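Local coordinates for oligopeptide ABC transporter OppAIV (Borrelia burgdorferi B31, PDB 4GL8), which probably binds oligopeptides outside the cytoplasmic membrane and hands them to an ABC transporter for uptake, and holds a peptide in this structure, at residues Gly73-Leu78 against Leu522-Pro527; Tyr340-Asn345 against Lys480-Ile485; Ser409-Ser414 against Glu421-Gly426. One frame throughout, in Å; residues are numbered along the deposited sequence.

Contact 1: Gly73-Leu78 against Leu522-Pro527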
loop_
_atom_site.group_PDB
_atom_site.type_symbol
_atom_site.label_atom_id
_atom_site.label_comp_id
_atom_site.label_asym_id
_atom_site.label_seq_id
_atom_site.Cartn_x
_atom_site.Cartn_y
_atom_site.Cartn_z
ATOM N N GLY A 73 14.512 0.327 -2.567
ATOM C CA GLY A 73 14.526 1.684 -3.133
ATOM C C GLY A 73 14.066 1.687 -4.602
ATOM O O GLY A 73 13.242 0.870 -4.990
ATOM N N TYR A 74 14.641 2.588 -5.405
ATOM C CA TYR A 74 14.337 2.732 -6.838
ATOM C C TYR A 74 15.593 2.569 -7.684
ATOM O O TYR A 74 16.696 2.608 -7.179
ATOM C CB TYR A 74 13.749 4.123 -7.117
ATOM C CG TYR A 74 14.693 5.237 -6.756
ATOM C CD1 TYR A 74 15.674 5.644 -7.637
ATOM C CD2 TYR A 74 14.653 5.829 -5.500
ATOM C CE1 TYR A 74 16.566 6.644 -7.301
ATOM C CE2 TYR A 74 15.560 6.826 -5.138
ATOM C CZ TYR A 74 16.501 7.236 -6.059
ATOM O OH TYR A 74 17.406 8.228 -5.738
ATOM N N ARG A 75 15.411 2.424 -8.989
ATOM C CA ARG A 75 16.527 2.324 -9.940
ATOM C C ARG A 75 15.969 2.623 -11.335
ATOM O O ARG A 75 14.736 2.767 -11.484
ATOM C CB ARG A 75 17.188 0.927 -9.881
ATOM C CG ARG A 75 16.276 -0.210 -10.352
ATOM C CD ARG A 75 17.028 -1.527 -10.461
ATOM N NE ARG A 75 16.146 -2.582 -10.929
ATOM C CZ ARG A 75 16.402 -3.885 -10.882
ATOM N NH1 ARG A 75 17.516 -4.350 -10.351
ATOM N NH2 ARG A 75 15.496 -4.734 -11.340
ATOM N N PRO A 76 16.859 2.747 -12.349
ATOM C CA PRO A 76 16.367 3.181 -13.648
ATOM C C PRO A 76 15.318 2.210 -14.116
ATOM O O PRO A 76 15.427 1.016 -13.852
ATOM C CB PRO A 76 17.613 3.120 -14.549
ATOM C CG PRO A 76 18.759 3.317 -13.613
ATOM C CD PRO A 76 18.334 2.627 -12.333
ATOM N N GLY A 77 14.281 2.746 -14.746
ATOM C CA GLY A 77 13.223 1.956 -15.355
ATOM C C GLY A 77 13.084 2.397 -16.797
ATOM O O GLY A 77 14.010 2.233 -17.578
ATOM N N LEU A 78 11.955 3.007 -17.154
ATOM C CA LEU A 78 11.809 3.506 -18.535
ATOM C C LEU A 78 12.894 4.539 -18.834
ATOM O O LEU A 78 13.486 4.531 -19.907
ATOM C CB LEU A 78 10.414 4.083 -18.775
ATOM C CG LEU A 78 9.227 3.126 -18.692
ATOM C CD1 LEU A 78 7.930 3.904 -18.589
ATOM C CD2 LEU A 78 9.205 2.261 -19.932
ATOM N N LEU A 522 9.946 -10.367 -9.694
ATOM C CA LEU A 522 9.954 -11.805 -9.795
ATOM C C LEU A 522 10.622 -12.258 -11.106
ATOM O O LEU A 522 10.990 -13.402 -11.216
ATOM C CB LEU A 522 8.536 -12.367 -9.654
ATOM C CG LEU A 522 7.783 -11.970 -8.379
ATOM C CD1 LEU A 522 6.378 -12.541 -8.404
ATOM C CD2 LEU A 522 8.493 -12.420 -7.121
ATOM N N SER A 523 10.794 -11.360 -12.080
ATOM C CA SER A 523 11.531 -11.694 -13.312
ATOM C C SER A 523 13.005 -12.001 -13.071
ATOM O O SER A 523 13.646 -12.578 -13.942
ATOM C CB SER A 523 11.448 -10.587 -14.352
ATOM O OG SER A 523 12.364 -9.562 -14.040
ATOM N N GLU A 524 13.537 -11.590 -11.913
ATOM C CA GLU A 524 14.918 -11.890 -11.547
ATOM C C GLU A 524 15.060 -13.282 -10.922
ATOM O O GLU A 524 16.182 -13.697 -10.578
ATOM C CB GLU A 524 15.463 -10.816 -10.605
ATOM C CG GLU A 524 15.586 -9.467 -11.306
ATOM C CD GLU A 524 16.338 -8.420 -10.500
ATOM O OE1 GLU A 524 16.738 -8.727 -9.342
ATOM O OE2 GLU A 524 16.515 -7.286 -11.027
ATOM N N ILE A 525 13.949 -14.012 -10.775
ATOM C CA ILE A 525 14.036 -15.376 -10.263
ATOM C C ILE A 525 14.684 -16.285 -11.309
ATOM O O ILE A 525 14.367 -16.191 -12.506
ATOM C CB ILE A 525 12.667 -15.914 -9.806
ATOM C CG1 ILE A 525 12.299 -15.268 -8.460
ATOM C CG2 ILE A 525 12.709 -17.436 -9.668
ATOM C CD1 ILE A 525 10.865 -15.460 -8.027
ATOM N N LYS A 526 15.615 -17.122 -10.851
ATOM C CA LYS A 526 16.222 -18.150 -11.671
ATOM C C LYS A 526 16.281 -19.477 -10.903
ATOM O O LYS A 526 16.334 -19.479 -9.675
ATOM C CB LYS A 526 17.641 -17.751 -12.059
ATOM C CG LYS A 526 17.789 -16.320 -12.551
ATOM C CD LYS A 526 19.207 -16.100 -13.041
ATOM C CE LYS A 526 19.555 -14.637 -13.218
ATOM N NZ LYS A 526 18.471 -13.850 -13.882
ATOM N N PRO A 527 16.306 -20.618 -11.628
ATOM C CA PRO A 527 16.556 -21.916 -10.970
ATOM C C PRO A 527 17.997 -21.995 -10.474
ATOM O O PRO A 527 18.843 -21.282 -11.010
ATOM C CB PRO A 527 16.319 -22.923 -12.098
ATOM C CG PRO A 527 16.687 -22.179 -13.341
ATOM C CD PRO A 527 16.273 -20.749 -13.099
HETATM O O HOH W 1 18.610 -6.681 -9.001
#

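Contact 2: Tyr340-Asn345 against Lys480-Ile485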
loop_
_atom_site.group_PDB
_atom_site.type_symbol
_atom_site.label_atom_id
_atom_site.label_comp_id
_atom_site.label_asym_id
_atom_site.label_seq_id
_atom_site.Cartn_x
_atom_site.Cartn_y
_atom_site.Cartn_z
ATOM N N TYR A 340 13.482 10.335 10.130
ATOM C CA TYR A 340 12.282 10.444 10.955
ATOM C C TYR A 340 12.192 9.281 11.935
ATOM O O TYR A 340 11.557 8.270 11.690
ATOM C CB TYR A 340 11.026 10.514 10.075
ATOM C CG TYR A 340 9.783 10.893 10.844
ATOM C CD1 TYR A 340 9.571 12.205 11.225
ATOM C CD2 TYR A 340 8.830 9.933 11.213
ATOM C CE1 TYR A 340 8.462 12.576 11.952
ATOM C CE2 TYR A 340 7.709 10.296 11.954
ATOM C CZ TYR A 340 7.534 11.629 12.304
ATOM O OH TYR A 340 6.453 12.036 13.018
ATOM N N SER A 341 12.859 9.420 13.060
ATOM C CA SER A 341 12.915 8.355 14.039
ATOM C C SER A 341 13.089 8.930 15.412
ATOM O O SER A 341 13.765 9.925 15.602
ATOM C CB SER A 341 14.074 7.415 13.736
ATOM O OG SER A 341 15.212 8.170 13.385
ATOM N N TYR A 342 12.455 8.275 16.371
ATOM C CA TYR A 342 12.386 8.754 17.739
ATOM C C TYR A 342 11.607 7.722 18.561
ATOM O O TYR A 342 10.926 6.843 18.021
ATOM C CB TYR A 342 11.729 10.148 17.817
ATOM C CG TYR A 342 10.238 10.195 17.466
ATOM C CD1 TYR A 342 9.795 10.209 16.151
ATOM C CD2 TYR A 342 9.281 10.251 18.471
ATOM C CE1 TYR A 342 8.426 10.280 15.854
ATOM C CE2 TYR A 342 7.935 10.324 18.194
ATOM C CZ TYR A 342 7.499 10.333 16.891
ATOM O OH TYR A 342 6.132 10.397 16.677
ATOM N N LYS A 343 11.754 7.820 19.867
ATOM C CA LYS A 343 11.157 6.884 20.777
ATOM C C LYS A 343 10.032 7.642 21.459
ATOM O O LYS A 343 10.281 8.611 22.163
ATOM C CB LYS A 343 12.216 6.422 21.788
ATOM N N SER A 344 8.786 7.265 21.213
ATOM C CA SER A 344 7.698 7.870 21.983
ATOM C C SER A 344 7.672 7.182 23.360
ATOM O O SER A 344 7.947 5.975 23.472
ATOM C CB SER A 344 6.362 7.774 21.249
ATOM O OG SER A 344 5.951 6.429 21.062
ATOM N N ASN A 345 7.371 7.950 24.406
ATOM C CA ASN A 345 7.264 7.392 25.759
ATOM C C ASN A 345 5.892 6.756 26.020
ATOM O O ASN A 345 5.559 6.466 27.165
ATOM C CB ASN A 345 7.523 8.490 26.804
ATOM N N LYS A 480 5.029 16.994 15.384
ATOM C CA LYS A 480 3.848 17.670 15.970
ATOM C C LYS A 480 2.525 17.230 15.301
ATOM O O LYS A 480 1.523 17.086 15.953
ATOM C CB LYS A 480 3.983 19.214 15.944
ATOM N N ALA A 481 2.523 16.992 14.001
ATOM C CA ALA A 481 1.301 16.477 13.335
ATOM C C ALA A 481 0.947 15.050 13.819
ATOM O O ALA A 481 -0.183 14.749 14.212
ATOM C CB ALA A 481 1.463 16.513 11.824
ATOM N N GLU A 482 1.934 14.181 13.833
ATOM C CA GLU A 482 1.730 12.825 14.300
ATOM C C GLU A 482 1.242 12.789 15.747
ATOM O O GLU A 482 0.407 11.950 16.086
ATOM C CB GLU A 482 3.013 11.986 14.187
ATOM C CG GLU A 482 2.723 10.511 14.412
ATOM C CD GLU A 482 3.916 9.591 14.254
ATOM O OE1 GLU A 482 3.661 8.370 14.234
ATOM O OE2 GLU A 482 5.085 10.076 14.201
ATOM N N ALA A 483 1.775 13.662 16.604
ATOM C CA ALA A 483 1.359 13.691 18.002
ATOM C C ALA A 483 -0.124 13.962 18.130
ATOM O O ALA A 483 -0.741 13.460 19.047
ATOM C CB ALA A 483 2.127 14.735 18.795
ATOM N N ILE A 484 -0.691 14.761 17.228
ATOM C CA ILE A 484 -2.121 15.061 17.266
ATOM C C ILE A 484 -2.948 13.798 17.038
ATOM O O ILE A 484 -3.897 13.548 17.768
ATOM C CB ILE A 484 -2.522 16.140 16.224
ATOM C CG1 ILE A 484 -1.940 17.507 16.588
ATOM C CG2 ILE A 484 -4.027 16.255 16.096
ATOM C CD1 ILE A 484 -2.065 18.491 15.459
ATOM N N ILE A 485 -2.619 13.015 16.023
ATOM C CA ILE A 485 -3.356 11.754 15.797
ATOM C C ILE A 485 -3.041 10.635 16.806
ATOM O O ILE A 485 -3.950 9.933 17.214
ATOM C CB ILE A 485 -3.253 11.248 14.349
ATOM C CG1 ILE A 485 -1.823 10.885 13.977
ATOM C CG2 ILE A 485 -3.851 12.309 13.419
ATOM C CD1 ILE A 485 -1.645 10.562 12.506
#

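Contact 3: Ser409-Ser414 against Glu421-Gly426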
loop_
_atom_site.group_PDB
_atom_site.type_symbol
_atom_site.label_atom_id
_atom_site.label_comp_id
_atom_site.label_asym_id
_atom_site.label_seq_id
_atom_site.Cartn_x
_atom_site.Cartn_y
_atom_site.Cartn_z
ATOM N N SER A 409 -12.167 -7.263 -2.494
ATOM C CA SER A 409 -12.756 -6.133 -3.244
ATOM C C SER A 409 -13.813 -5.403 -2.478
ATOM O O SER A 409 -13.878 -4.188 -2.536
ATOM C CB SER A 409 -13.360 -6.584 -4.583
ATOM O OG SER A 409 -12.319 -6.859 -5.513
ATOM N N THR A 410 -14.676 -6.136 -1.805
ATOM C CA THR A 410 -15.726 -5.529 -1.001
ATOM C C THR A 410 -15.099 -4.792 0.179
ATOM O O THR A 410 -15.541 -3.727 0.543
ATOM C CB THR A 410 -16.727 -6.604 -0.516
ATOM O OG1 THR A 410 -17.348 -7.226 -1.656
ATOM C CG2 THR A 410 -17.859 -6.001 0.412
ATOM N N TYR A 411 -14.083 -5.385 0.794
ATOM C CA TYR A 411 -13.383 -4.754 1.920
ATOM C C TYR A 411 -12.778 -3.396 1.548
ATOM O O TYR A 411 -12.909 -2.435 2.298
ATOM C CB TYR A 411 -12.294 -5.686 2.445
ATOM C CG TYR A 411 -11.262 -5.001 3.315
ATOM C CD1 TYR A 411 -11.505 -4.766 4.657
ATOM C CD2 TYR A 411 -10.042 -4.618 2.802
ATOM C CE1 TYR A 411 -10.562 -4.165 5.459
ATOM C CE2 TYR A 411 -9.082 -4.012 3.593
ATOM C CZ TYR A 411 -9.345 -3.780 4.917
ATOM O OH TYR A 411 -8.380 -3.176 5.704
ATOM N N ILE A 412 -12.155 -3.326 0.377
ATOM C CA ILE A 412 -11.598 -2.079 -0.130
ATOM C C ILE A 412 -12.704 -1.064 -0.393
ATOM O O ILE A 412 -12.543 0.122 -0.102
ATOM C CB ILE A 412 -10.830 -2.269 -1.457
ATOM C CG1 ILE A 412 -9.575 -3.102 -1.245
ATOM C CG2 ILE A 412 -10.466 -0.927 -2.103
ATOM C CD1 ILE A 412 -9.025 -3.617 -2.561
ATOM N N ASN A 413 -13.796 -1.521 -1.001
ATOM C CA ASN A 413 -14.940 -0.643 -1.242
ATOM C C ASN A 413 -15.482 -0.104 0.072
ATOM O O ASN A 413 -15.846 1.038 0.144
ATOM C CB ASN A 413 -16.039 -1.382 -1.994
ATOM C CG ASN A 413 -17.297 -0.569 -2.109
ATOM O OD1 ASN A 413 -17.452 0.175 -3.060
ATOM N ND2 ASN A 413 -18.181 -0.655 -1.109
ATOM N N SER A 414 -15.485 -0.925 1.121
ATOM C CA SER A 414 -15.988 -0.487 2.416
ATOM C C SER A 414 -15.102 0.617 3.028
ATOM O O SER A 414 -15.608 1.604 3.565
ATOM C CB SER A 414 -16.123 -1.667 3.401
ATOM O OG SER A 414 -17.122 -2.579 2.995
ATOM N N GLU A 421 -18.229 0.654 10.628
ATOM C CA GLU A 421 -18.302 1.260 11.927
ATOM C C GLU A 421 -16.880 1.217 12.480
ATOM O O GLU A 421 -16.250 2.257 12.624
ATOM C CB GLU A 421 -19.343 0.506 12.774
ATOM C CG GLU A 421 -20.764 0.652 12.187
ATOM C CD GLU A 421 -21.872 0.004 13.028
ATOM O OE1 GLU A 421 -21.601 -0.969 13.735
ATOM O OE2 GLU A 421 -23.030 0.447 12.957
ATOM N N ILE A 422 -16.377 0.015 12.745
ATOM C CA ILE A 422 -14.945 -0.219 12.994
ATOM C C ILE A 422 -14.442 -1.166 11.876
ATOM O O ILE A 422 -15.137 -2.106 11.481
ATOM C CB ILE A 422 -14.724 -0.846 14.387
ATOM C CG1 ILE A 422 -15.245 0.098 15.471
ATOM C CG2 ILE A 422 -13.261 -1.166 14.640
ATOM C CD1 ILE A 422 -15.162 -0.470 16.864
ATOM N N ILE A 423 -13.265 -0.920 11.347
ATOM C CA ILE A 423 -12.747 -1.805 10.320
ATOM C C ILE A 423 -11.246 -1.985 10.466
ATOM O O ILE A 423 -10.489 -0.997 10.575
ATOM C CB ILE A 423 -13.114 -1.283 8.915
ATOM C CG1 ILE A 423 -12.867 -2.332 7.843
ATOM C CG2 ILE A 423 -12.367 0.020 8.580
ATOM C CD1 ILE A 423 -13.602 -2.019 6.556
ATOM N N ARG A 424 -10.814 -3.257 10.482
ATOM C CA ARG A 424 -9.393 -3.556 10.425
ATOM C C ARG A 424 -8.770 -2.838 9.253
ATOM O O ARG A 424 -9.304 -2.833 8.156
ATOM C CB ARG A 424 -9.135 -5.068 10.317
ATOM C CG ARG A 424 -7.680 -5.406 10.085
ATOM C CD ARG A 424 -7.336 -5.631 8.630
ATOM N NE ARG A 424 -5.981 -5.184 8.380
ATOM C CZ ARG A 424 -5.343 -5.295 7.214
ATOM N NH1 ARG A 424 -5.923 -5.850 6.143
ATOM N NH2 ARG A 424 -4.109 -4.819 7.117
ATOM N N SER A 425 -7.613 -2.254 9.477
ATOM C CA SER A 425 -7.076 -1.338 8.497
ATOM C C SER A 425 -5.557 -1.384 8.562
ATOM O O SER A 425 -4.989 -2.375 8.994
ATOM C CB SER A 425 -7.686 0.049 8.789
ATOM O OG SER A 425 -7.363 0.996 7.821
ATOM N N GLY A 426 -4.893 -0.297 8.197
ATOM C CA GLY A 426 -3.451 -0.299 8.056
ATOM C C GLY A 426 -3.055 0.149 6.664
ATOM O O GLY A 426 -3.908 0.301 5.780
#

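Contact 1: Gly73-Leu78 against Leu522-Pro527
Arg75 and Glu524 meet head-on and close a salt bridge between two distant parts of the type 2 periplasmic-binding-protein fold of the OppA family. Arg75 stands on strand 74-84 of the five-stranded antiparallel sheet, while Glu524 ends a short 3-10 turn just ahead of strand 526-527, close to the C-terminus of the chain. The backbones stay far apart, 14.4 Å between the CA atoms of Arg75 and Glu524, and the two long side chains span the gap.

On the donor side, the guanidinium works end-on, with both terminal nitrogens aimed at one carboxylate oxygen. Arg75 NH2 gives the shorter and straighter bond, 2.8 Å to Glu524 OE2 with an N-H...O angle of 160°. Arg75 NH1 sits 3.2 Å from Glu524 OE2, and its bond is more bent. Both bonds end on a single oxygen, which lies in the guanidinium plane at its edge, instead of pairing each nitrogen with its own oxygen. An extended chain from CG to NE gives Arg75 the necessary length, and Glu524, with its chain stretched out, comes to meet it.

The other carboxylate oxygen is served by water 1, which accepts from Arg75 NH1 and donates to Glu524 OE1, so a solvent bridge runs beside the direct ion pair. Arg75 NH2 also has a long, weak ion pair with Asp66 OD2 on the neighbouring strand 65-67, and Pro69 touches both side chains. This is a small surface contact, joining the sheet to the C-terminal tail. The carboxylate is turned 45° from the guanidinium plane: NH1 meets the syn lone pair of Glu524 OE2, whereas NH2 approaches on the syn side but 34° out of the carboxylate plane.

Contact 2: Tyr340-Asn345 against Lys480-Ile485
Tyr340 and Tyr342, two residues apart in the irregular loop before helix 351-361, both bring their hydroxyls to Glu482 on helix 471-489. Hydrogen bonds carry the contact. Tyr340 OH donates to Glu482 OE2 at 2.7 Å, and Tyr342 OH donates to Glu482 OE2 at the same 2.7 Å. The two come from opposite faces of the carboxylate: Tyr340 on the anti side, 26° out of the plane, and Tyr342 from above it, 69° out. The rings differ in their turn as well, that of Tyr342 standing nearly square to the carboxylate. With CG anti to the backbone N (chi1 -169°) and an extended chain beyond, Glu482 reaches off the helix to the pair.

Van der Waals contact adds little: Tyr340 OH also lies 3.6 Å from Glu482 CB.

The ionic part belongs to the other oxygen, Glu482 OE1, which takes a salt bridge from Arg332 NE and a hydrogen bond from the backbone N of Ala333. Both oxygens of this buried carboxylate are thus engaged, and so many donors would be expected to favour its charged form while pinning the loop to the helix.

Contact 3: Ser409-Ser414 against Glu421-Gly426
Tyr411 swings its ring away from its own amide nitrogen (chi1 163°), which carries it from helix 408-417 to strand 422-428, although its CB does not point at the strand. Arg424 on the strand has a chain that bends at chi2 and chi3, bringing the guanidinium up to the phenol oxygen. Ile423, next to it, faces the helix with CG1 and CD1.

The phenol hydroxyl makes the polar link: Tyr411 OH donates to the carbonyl Arg424 O at 2.6 Å. The carbonyl oxygen lies at the ring edge, in the ring plane, while the hydroxyl is tilted 31° from the carbonyl plane. Tyr411 OH is also bonded to Arg415 NH1, one turn further along the same helix. Tyr411 OH sits over one face of the Arg424 guanidinium, 3.7 Å from NH1, and ring and guanidinium planes are almost parallel.

Ile423 supplies the apolar part. Tyr411 CE1 rests 3.8 Å from Ile423 CG1, the two side chains lying aslant to each other, and Ile423 CD1 is 3.9 Å from Tyr411 CD1. Ser414 closes the group through its CB, 4.1 Å from Ile423 CD1; its hydroxyl is bonded to Glu406.

The segments 409-414 and 422-426 run at 101° to each other, and all the residues that touch are buried. Arg424 NH1 hydrogen-bonds Asn377 OD1 and the backbone of the bound peptide, so the arginine lines the ligand site while Tyr411 holds the carbonyl of the same residue. Here a helix packs across a strand in the wall of the peptide-binding cleft of a family 5 solute-binding protein.

The three contacts are separate: nearest atoms are about 12 Å apart between contacts 2 and 3, about 16 Å between contacts 1 and 2, and about 19 Å between contacts 1 and 3. Contacts 1 and 3 fall on opposite sides of the chain's centre, with their own centres about 32 Å apart. In sequence they are concentric: 409-426 lies between the two halves of contact 2, and contact 2 between the two halves of contact 1. Of the three, contact 3 is the one that reaches the bound peptide, through Arg424. Contact 1 lies at the surface, whereas contacts 2 and 3 are buried.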